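Local coordinates for giding protein-mglB (Thermus thermophilus, PDB 1J3W) that probably acts as an adaptor that promotes guanine-nucleotide exchange on a partner GTPase, at residues 22-26 / 27-31; 75-79 / 80-84; 107-110 / 111-115. All blocks are in the same frame, centred on the assembly; numbering follows the deposited sequence.

Interaction 1. Residues 22-26 / 27-31; sequences ETLRE and TGARY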
loop_
_atom_site.group_PDB
_atom_site.type_symbol
_atom_site.label_atom_id
_atom_site.label_comp_id
_atom_site.label_asym_id
_atom_site.label_seq_id
_atom_site.Cartn_x
_atom_site.Cartn_y
_atom_site.Cartn_z
ATOM N N GLU B 22 27.296 -14.687 -5.861
ATOM C CA GLU B 22 27.132 -15.718 -6.879
ATOM C C GLU B 22 25.910 -15.424 -7.742
ATOM O O GLU B 22 25.938 -15.605 -8.960
ATOM C CB GLU B 22 26.980 -17.090 -6.216
ATOM C CG GLU B 22 28.216 -17.537 -5.449
ATOM C CD GLU B 22 27.970 -18.784 -4.622
ATOM O OE1 GLU B 22 28.925 -19.269 -3.976
ATOM O OE2 GLU B 22 26.823 -19.279 -4.614
ATOM N N THR B 23 24.839 -14.957 -7.111
ATOM C CA THR B 23 23.612 -14.657 -7.840
ATOM C C THR B 23 23.830 -13.523 -8.845
ATOM O O THR B 23 23.295 -13.559 -9.953
ATOM C CB THR B 23 22.479 -14.321 -6.857
ATOM O OG1 THR B 23 22.290 -15.441 -5.977
ATOM C CG2 THR B 23 21.169 -14.072 -7.598
ATOM N N LEU B 24 24.620 -12.522 -8.469
ATOM C CA LEU B 24 24.901 -11.427 -9.395
ATOM C C LEU B 24 25.638 -11.975 -10.615
ATOM O O LEU B 24 25.317 -11.626 -11.749
ATOM C CB LEU B 24 25.751 -10.350 -8.717
ATOM C CG LEU B 24 25.032 -9.506 -7.661
ATOM C CD1 LEU B 24 26.046 -8.662 -6.921
ATOM C CD2 LEU B 24 23.980 -8.616 -8.327
ATOM N N ARG B 25 26.625 -12.833 -10.385
ATOM C CA ARG B 25 27.386 -13.411 -11.487
ATOM C C ARG B 25 26.536 -14.286 -12.410
ATOM O O ARG B 25 26.670 -14.224 -13.636
ATOM C CB ARG B 25 28.562 -14.230 -10.943
ATOM C CG ARG B 25 29.680 -13.388 -10.349
ATOM C CD ARG B 25 30.924 -14.225 -10.076
ATOM N NE ARG B 25 30.800 -15.065 -8.886
ATOM C CZ ARG B 25 30.841 -14.606 -7.638
ATOM N NH1 ARG B 25 31.004 -13.309 -7.409
ATOM N NH2 ARG B 25 30.727 -15.445 -6.618
ATOM N N GLU B 26 25.656 -15.091 -11.824
ATOM C CA GLU B 26 24.806 -15.988 -12.603
ATOM C C GLU B 26 23.680 -15.306 -13.367
ATOM O O GLU B 26 23.267 -15.778 -14.424
ATOM C CB GLU B 26 24.183 -17.051 -11.686
ATOM C CG GLU B 26 25.179 -17.987 -11.027
ATOM C CD GLU B 26 25.588 -19.141 -11.919
ATOM O OE1 GLU B 26 25.256 -19.127 -13.123
ATOM O OE2 GLU B 26 26.248 -20.071 -11.407
ATOM N N THR B 27 23.188 -14.195 -12.829
ATOM C CA THR B 27 22.060 -13.492 -13.434
ATOM C C THR B 27 22.388 -12.300 -14.310
ATOM O O THR B 27 21.638 -11.987 -15.234
ATOM C CB THR B 27 21.087 -12.960 -12.358
ATOM O OG1 THR B 27 21.768 -12.000 -11.532
ATOM C CG2 THR B 27 20.555 -14.094 -11.500
ATOM N N GLY B 28 23.496 -11.634 -14.012
ATOM C CA GLY B 28 23.844 -10.439 -14.754
ATOM C C GLY B 28 23.162 -9.228 -14.128
ATOM O O GLY B 28 23.197 -8.135 -14.693
ATOM N N ALA B 29 22.537 -9.416 -12.966
ATOM C CA ALA B 29 21.863 -8.314 -12.279
ATOM C C ALA B 29 22.856 -7.284 -11.744
ATOM O O ALA B 29 24.044 -7.573 -11.579
ATOM C CB ALA B 29 21.009 -8.846 -11.129
ATOM N N ARG B 30 22.353 -6.085 -11.464
ATOM C CA ARG B 30 23.179 -5.003 -10.948
ATOM C C ARG B 30 23.376 -5.062 -9.444
ATOM O O ARG B 30 24.499 -4.959 -8.949
ATOM C CB ARG B 30 22.556 -3.640 -11.263
ATOM C CG ARG B 30 22.535 -3.230 -12.716
ATOM C CD ARG B 30 22.122 -1.762 -12.813
ATOM N NE ARG B 30 22.144 -1.264 -14.183
ATOM C CZ ARG B 30 22.030 0.018 -14.509
ATOM N NH1 ARG B 30 21.895 0.936 -13.559
ATOM N NH2 ARG B 30 22.034 0.382 -15.785
ATOM N N TYR B 31 22.273 -5.206 -8.714
ATOM C CA TYR B 31 22.338 -5.196 -7.259
ATOM C C TYR B 31 21.520 -6.316 -6.651
ATOM O O TYR B 31 20.456 -6.676 -7.167
ATOM C CB TYR B 31 21.824 -3.843 -6.732
ATOM C CG TYR B 31 22.299 -2.647 -7.538
ATOM C CD1 TYR B 31 23.660 -2.369 -7.671
ATOM C CD2 TYR B 31 21.391 -1.827 -8.211
ATOM C CE1 TYR B 31 24.105 -1.313 -8.464
ATOM C CE2 TYR B 31 21.828 -0.765 -9.007
ATOM C CZ TYR B 31 23.186 -0.520 -9.129
ATOM O OH TYR B 31 23.625 0.506 -9.938
HETATM O O HOH W 1 26.207 -9.010 -12.369
#
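Thr27 folds back on Thr23 one turn earlier, and both its hydroxyl and its amide end on the same carbonyl. OG1 of Thr27 donates to Thr23 O at 2.7 Å, while Thr27 N reaches that oxygen at 2.9 Å from the other face of the carbonyl plane. Thr27 OG1 sits between its own backbone N and carbonyl carbon (chi1 63°), and it also accepts a hydrogen bond from Ala29 N at 3.1 Å. A valine here would probably leave the Ala29 amide without its acceptor and Thr23 O with one donor fewer. The methyls meet too, CG2 of Thr23 lying 4.0 Å from CG2 of Thr27. Alongside, Gly28 N donates to Leu24 O at 2.9 Å, and a water bridges Leu24 O to Ala29 O. The Leu24 branch ending in CD2 reaches forward to CB of Ala29 at 4.1 Å. Further out, Thr23 OG1 bonds Val19 O within the helix, and His121 of helix 115-135 packs on Thr27. Gly28 leaves the helix with positive phi. Helix 10-27 thus ends in an ST turn, and the chain enters strand 31-36 of the Roadblock/LC7 fold through a classic beta bulge, Arg30 and Tyr31 both facing Val108.

Interaction 2. Residues 75-79 / 80-84; sequences KLLGE and ARFQE. With SO4 (sulfate ion), chain I.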
loop_
_atom_site.group_PDB
_atom_site.type_symbol
_atom_site.label_atom_id
_atom_site.label_comp_id
_atom_site.label_asym_id
_atom_site.label_seq_id
_atom_site.Cartn_x
_atom_site.Cartn_y
_atom_site.Cartn_z
ATOM N N LYS B 75 -4.884 -11.519 -0.665
ATOM C CA LYS B 75 -6.011 -12.074 0.077
ATOM C C LYS B 75 -7.227 -12.262 -0.819
ATOM O O LYS B 75 -7.938 -13.265 -0.719
ATOM C CB LYS B 75 -6.376 -11.160 1.250
ATOM C CG LYS B 75 -5.320 -11.075 2.346
ATOM C CD LYS B 75 -5.739 -10.077 3.417
ATOM C CE LYS B 75 -4.640 -9.840 4.439
ATOM N NZ LYS B 75 -4.318 -11.058 5.228
ATOM N N LEU B 76 -7.463 -11.295 -1.699
ATOM C CA LEU B 76 -8.604 -11.371 -2.607
ATOM C C LEU B 76 -8.492 -12.607 -3.492
ATOM O O LEU B 76 -9.504 -13.221 -3.848
ATOM C CB LEU B 76 -8.671 -10.119 -3.484
ATOM C CG LEU B 76 -9.874 -10.055 -4.429
ATOM C CD1 LEU B 76 -11.154 -9.883 -3.604
ATOM C CD2 LEU B 76 -9.720 -8.893 -5.393
ATOM N N LEU B 77 -7.259 -12.968 -3.841
ATOM C CA LEU B 77 -7.014 -14.134 -4.685
ATOM C C LEU B 77 -6.836 -15.418 -3.874
ATOM O O LEU B 77 -6.425 -16.446 -4.413
ATOM C CB LEU B 77 -5.788 -13.894 -5.576
ATOM C CG LEU B 77 -5.899 -12.718 -6.552
ATOM C CD1 LEU B 77 -4.640 -12.643 -7.404
ATOM C CD2 LEU B 77 -7.134 -12.887 -7.432
ATOM N N GLY B 78 -7.136 -15.351 -2.579
ATOM C CA GLY B 78 -7.031 -16.521 -1.721
ATOM C C GLY B 78 -5.645 -16.864 -1.211
ATOM O O GLY B 78 -5.426 -17.959 -0.691
ATOM N N GLU B 79 -4.714 -15.925 -1.349
ATOM C CA GLU B 79 -3.332 -16.112 -0.909
ATOM C C GLU B 79 -3.070 -15.292 0.352
ATOM O O GLU B 79 -3.724 -14.278 0.584
ATOM C CB GLU B 79 -2.368 -15.627 -1.995
ATOM C CG GLU B 79 -2.477 -16.322 -3.339
ATOM C CD GLU B 79 -1.835 -17.694 -3.342
ATOM O OE1 GLU B 79 -0.943 -17.939 -2.500
ATOM O OE2 GLU B 79 -2.209 -18.517 -4.202
ATOM N N ALA B 80 -2.113 -15.729 1.163
ATOM C CA ALA B 80 -1.763 -14.981 2.364
ATOM C C ALA B 80 -0.980 -13.757 1.891
ATOM O O ALA B 80 -1.133 -12.655 2.413
ATOM C CB ALA B 80 -0.906 -15.833 3.286
ATOM N N ARG B 81 -0.141 -13.973 0.883
ATOM C CA ARG B 81 0.663 -12.910 0.304
ATOM C C ARG B 81 1.351 -13.458 -0.936
ATOM O O ARG B 81 1.375 -14.669 -1.154
ATOM C CB ARG B 81 1.698 -12.409 1.318
ATOM C CG ARG B 81 2.702 -13.444 1.776
ATOM C CD ARG B 81 3.413 -12.963 3.037
ATOM N NE ARG B 81 4.535 -13.812 3.410
ATOM C CZ ARG B 81 5.208 -13.696 4.550
ATOM N NH1 ARG B 81 4.868 -12.765 5.436
ATOM N NH2 ARG B 81 6.231 -14.501 4.801
ATOM N N PHE B 82 1.882 -12.570 -1.768
ATOM C CA PHE B 82 2.582 -13.018 -2.962
ATOM C C PHE B 82 4.003 -13.363 -2.554
ATOM O O PHE B 82 4.646 -12.608 -1.829
ATOM C CB PHE B 82 2.591 -11.917 -4.021
ATOM C CG PHE B 82 1.232 -11.610 -4.576
ATOM C CD1 PHE B 82 0.521 -12.575 -5.280
ATOM C CD2 PHE B 82 0.661 -10.355 -4.392
ATOM C CE1 PHE B 82 -0.743 -12.293 -5.795
ATOM C CE2 PHE B 82 -0.598 -10.064 -4.900
ATOM C CZ PHE B 82 -1.303 -11.033 -5.604
ATOM N N GLN B 83 4.486 -14.509 -3.012
ATOM C CA GLN B 83 5.836 -14.938 -2.677
ATOM C C GLN B 83 6.875 -14.371 -3.632
ATOM O O GLN B 83 7.961 -13.983 -3.211
ATOM C CB GLN B 83 5.929 -16.467 -2.689
ATOM C CG GLN B 83 5.320 -17.166 -1.473
ATOM C CD GLN B 83 3.816 -17.002 -1.380
ATOM O OE1 GLN B 83 3.093 -17.237 -2.349
ATOM N NE2 GLN B 83 3.334 -16.612 -0.204
ATOM N N GLU B 84 6.532 -14.313 -4.914
ATOM C CA GLU B 84 7.444 -13.822 -5.938
ATOM C C GLU B 84 6.795 -12.693 -6.727
ATOM O O GLU B 84 5.622 -12.776 -7.087
ATOM C CB GLU B 84 7.802 -14.977 -6.878
ATOM C CG GLU B 84 8.894 -14.701 -7.886
ATOM C CD GLU B 84 9.183 -15.917 -8.747
ATOM O OE1 GLU B 84 8.238 -16.436 -9.376
ATOM O OE2 GLU B 84 10.349 -16.359 -8.796
HETATM S S SO4 I . -7.192 -12.117 7.353
HETATM O O1 SO4 I . -7.301 -13.530 6.944
HETATM O O2 SO4 I . -8.385 -11.739 8.134
HETATM O O3 SO4 I . -5.986 -11.940 8.182
HETATM O O4 SO4 I . -7.101 -11.263 6.154
HETATM O O HOH W 2 -0.168 -17.637 0.084
#
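Leu77, within the Schellman motif that ends helix 71-76 at Gly78 with its positive phi, meets Phe82 at a slant. CD1 of Leu77 lies 4.1 Å from CZ of Phe82, at the edge of the ring and near its plane. Leu73 and Ala74 of the helix also touch this ring, and His87 of the second subunit meets it with the two ring planes about 60° apart. Glu79 and Gln83 cross at about a right angle, their carboxylate and amide planes 56° apart. The oxygens of Glu79 accept backbone amides of the second subunit, OE1 from Glu90 and OE2 from Arg91 and Met92, so the buried carboxylate is an intersubunit anchor. A water links the two sides of the turn, donating to Glu79 OE1 at 2.7 Å and accepting from Ala80 N at 2.9 Å. Arg81 pairs with Glu98 in a salt bridge. The Lys75 chain runs extended until chi4 (-64°), where it bends, and its NZ donates at 2.9 Å to O4 of a sulfate, probably from the crystallisation liquor, which His102 of the third subunit also holds.

Interaction 3. Residues 107-110 / 111-115; sequences LVFD and ETAPL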
loop_
_atom_site.group_PDB
_atom_site.type_symbol
_atom_site.label_atom_id
_atom_site.label_comp_id
_atom_site.label_asym_id
_atom_site.label_seq_id
_atom_site.Cartn_x
_atom_site.Cartn_y
_atom_site.Cartn_z
ATOM N N LEU B 107 16.500 -8.271 -6.315
ATOM C CA LEU B 107 17.476 -8.165 -7.396
ATOM C C LEU B 107 17.042 -7.026 -8.301
ATOM O O LEU B 107 15.888 -6.968 -8.725
ATOM C CB LEU B 107 17.551 -9.450 -8.225
ATOM C CG LEU B 107 18.023 -10.725 -7.523
ATOM C CD1 LEU B 107 18.002 -11.899 -8.501
ATOM C CD2 LEU B 107 19.440 -10.519 -6.990
ATOM N N VAL B 108 17.961 -6.107 -8.569
ATOM C CA VAL B 108 17.696 -4.985 -9.466
ATOM C C VAL B 108 18.505 -5.304 -10.712
ATOM O O VAL B 108 19.706 -5.586 -10.624
ATOM C CB VAL B 108 18.178 -3.652 -8.871
ATOM C CG1 VAL B 108 18.036 -2.538 -9.909
ATOM C CG2 VAL B 108 17.373 -3.326 -7.621
ATOM N N PHE B 109 17.860 -5.260 -11.871
ATOM C CA PHE B 109 18.556 -5.610 -13.099
ATOM C C PHE B 109 18.177 -4.724 -14.267
ATOM O O PHE B 109 17.186 -3.994 -14.210
ATOM C CB PHE B 109 18.273 -7.086 -13.435
ATOM C CG PHE B 109 16.808 -7.406 -13.645
ATOM C CD1 PHE B 109 16.244 -7.358 -14.919
ATOM C CD2 PHE B 109 15.992 -7.760 -12.568
ATOM C CE1 PHE B 109 14.888 -7.657 -15.118
ATOM C CE2 PHE B 109 14.640 -8.060 -12.755
ATOM C CZ PHE B 109 14.087 -8.009 -14.028
ATOM N N ASP B 110 18.996 -4.763 -15.311
ATOM C CA ASP B 110 18.728 -3.996 -16.518
ATOM C C ASP B 110 18.640 -4.968 -17.691
ATOM O O ASP B 110 18.507 -6.181 -17.487
ATOM C CB ASP B 110 19.792 -2.896 -16.730
ATOM C CG ASP B 110 21.198 -3.438 -16.909
ATOM O OD1 ASP B 110 22.159 -2.698 -16.606
ATOM O OD2 ASP B 110 21.353 -4.579 -17.365
ATOM N N GLU B 111 18.689 -4.453 -18.915
ATOM C CA GLU B 111 18.570 -5.311 -20.089
ATOM C C GLU B 111 19.667 -6.354 -20.249
ATOM O O GLU B 111 19.500 -7.314 -21.000
ATOM C CB GLU B 111 18.495 -4.465 -21.367
ATOM C CG GLU B 111 19.625 -3.467 -21.511
ATOM C CD GLU B 111 19.214 -2.074 -21.092
ATOM O OE1 GLU B 111 18.541 -1.393 -21.897
ATOM O OE2 GLU B 111 19.551 -1.666 -19.959
ATOM N N THR B 112 20.783 -6.184 -19.550
ATOM C CA THR B 112 21.868 -7.150 -19.681
ATOM C C THR B 112 21.701 -8.389 -18.809
ATOM O O THR B 112 22.541 -9.287 -18.833
ATOM C CB THR B 112 23.255 -6.507 -19.424
ATOM O OG1 THR B 112 23.363 -6.047 -18.071
ATOM C CG2 THR B 112 23.466 -5.342 -20.378
ATOM N N ALA B 113 20.610 -8.443 -18.053
ATOM C CA ALA B 113 20.322 -9.601 -17.209
ATOM C C ALA B 113 19.147 -10.350 -17.829
ATOM O O ALA B 113 18.008 -9.873 -17.796
ATOM C CB ALA B 113 19.967 -9.153 -15.800
ATOM N N PRO B 114 19.404 -11.526 -18.423
ATOM C CA PRO B 114 18.309 -12.289 -19.036
ATOM C C PRO B 114 17.278 -12.612 -17.958
ATOM O O PRO B 114 17.629 -13.144 -16.908
ATOM C CB PRO B 114 19.010 -13.544 -19.558
ATOM C CG PRO B 114 20.427 -13.087 -19.784
ATOM C CD PRO B 114 20.688 -12.226 -18.574
ATOM N N LEU B 115 16.013 -12.296 -18.213
ATOM C CA LEU B 115 14.970 -12.538 -17.223
ATOM C C LEU B 115 14.902 -13.991 -16.768
ATOM O O LEU B 115 14.683 -14.263 -15.591
ATOM C CB LEU B 115 13.605 -12.105 -17.764
ATOM C CG LEU B 115 12.451 -12.208 -16.765
ATOM C CD1 LEU B 115 12.735 -11.352 -15.539
ATOM C CD2 LEU B 115 11.165 -11.755 -17.442
HETATM O O HOH W 3 16.172 -7.979 -18.497
#
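Asp110 OD2 is gripped twice by Thr112. Thr112 OG1 donates to Asp110 OD2 at 2.6 Å on its syn lone pair, while Thr112 N comes in on the anti side at 2.8 Å, 31° out of the carboxylate plane. The two bonds should fix the rotation of the carboxylate, whose other oxygen, OD1, forms a salt bridge with Arg30. With chi1 at 62°, Asp110 CG stands between its own backbone N and carbonyl carbon, the crowded position, from which OD2 can reach forward to the residue two places on. This is an Asx turn, and it coincides with a type I beta turn from Asp110 to Ala113 that carries the chain out of strand 103-109 toward helix 115-135, with Pro114 at the N-cap position. Ala113 N closes the turn on Asp110 O at 3.1 Å, and a water donates to both Asp110 O and Ala113 O. Glu111 OE2 stands 4.3 Å from Asp110 OD2, a closeness of like charges that Arg30, bound to OD1, probably offsets. On the apolar side, CB of Phe109 packs against CB of Ala113 at 3.6 Å, and Val118 of the helix touches both residues. Farther along the ring, Phe109 CZ meets Leu115 CD1 at 3.9 Å, the methyl approaching obliquely, while Leu115 also packs on Lys119 of the second subunit.

In the fold
Interactions 1 and 3 are neighbours, their centres about 8 Å apart, whereas interaction 2 touches neither, and its centre lies about 27 and 25 Å from theirs. Interactions 1 and 3 join at Arg30, whose salt bridge to Asp110 and probable backbone bond to Val108 O tie the start of strand 31-36 to the end of strand 103-109. All three are partly buried changes of direction, two at helix ends and one at a strand end. Interaction 1 is contained within its own chain. Interaction 3 touches the second subunit lightly, but interaction 2 sends its buried carboxylate mainly to that subunit's backbone amides.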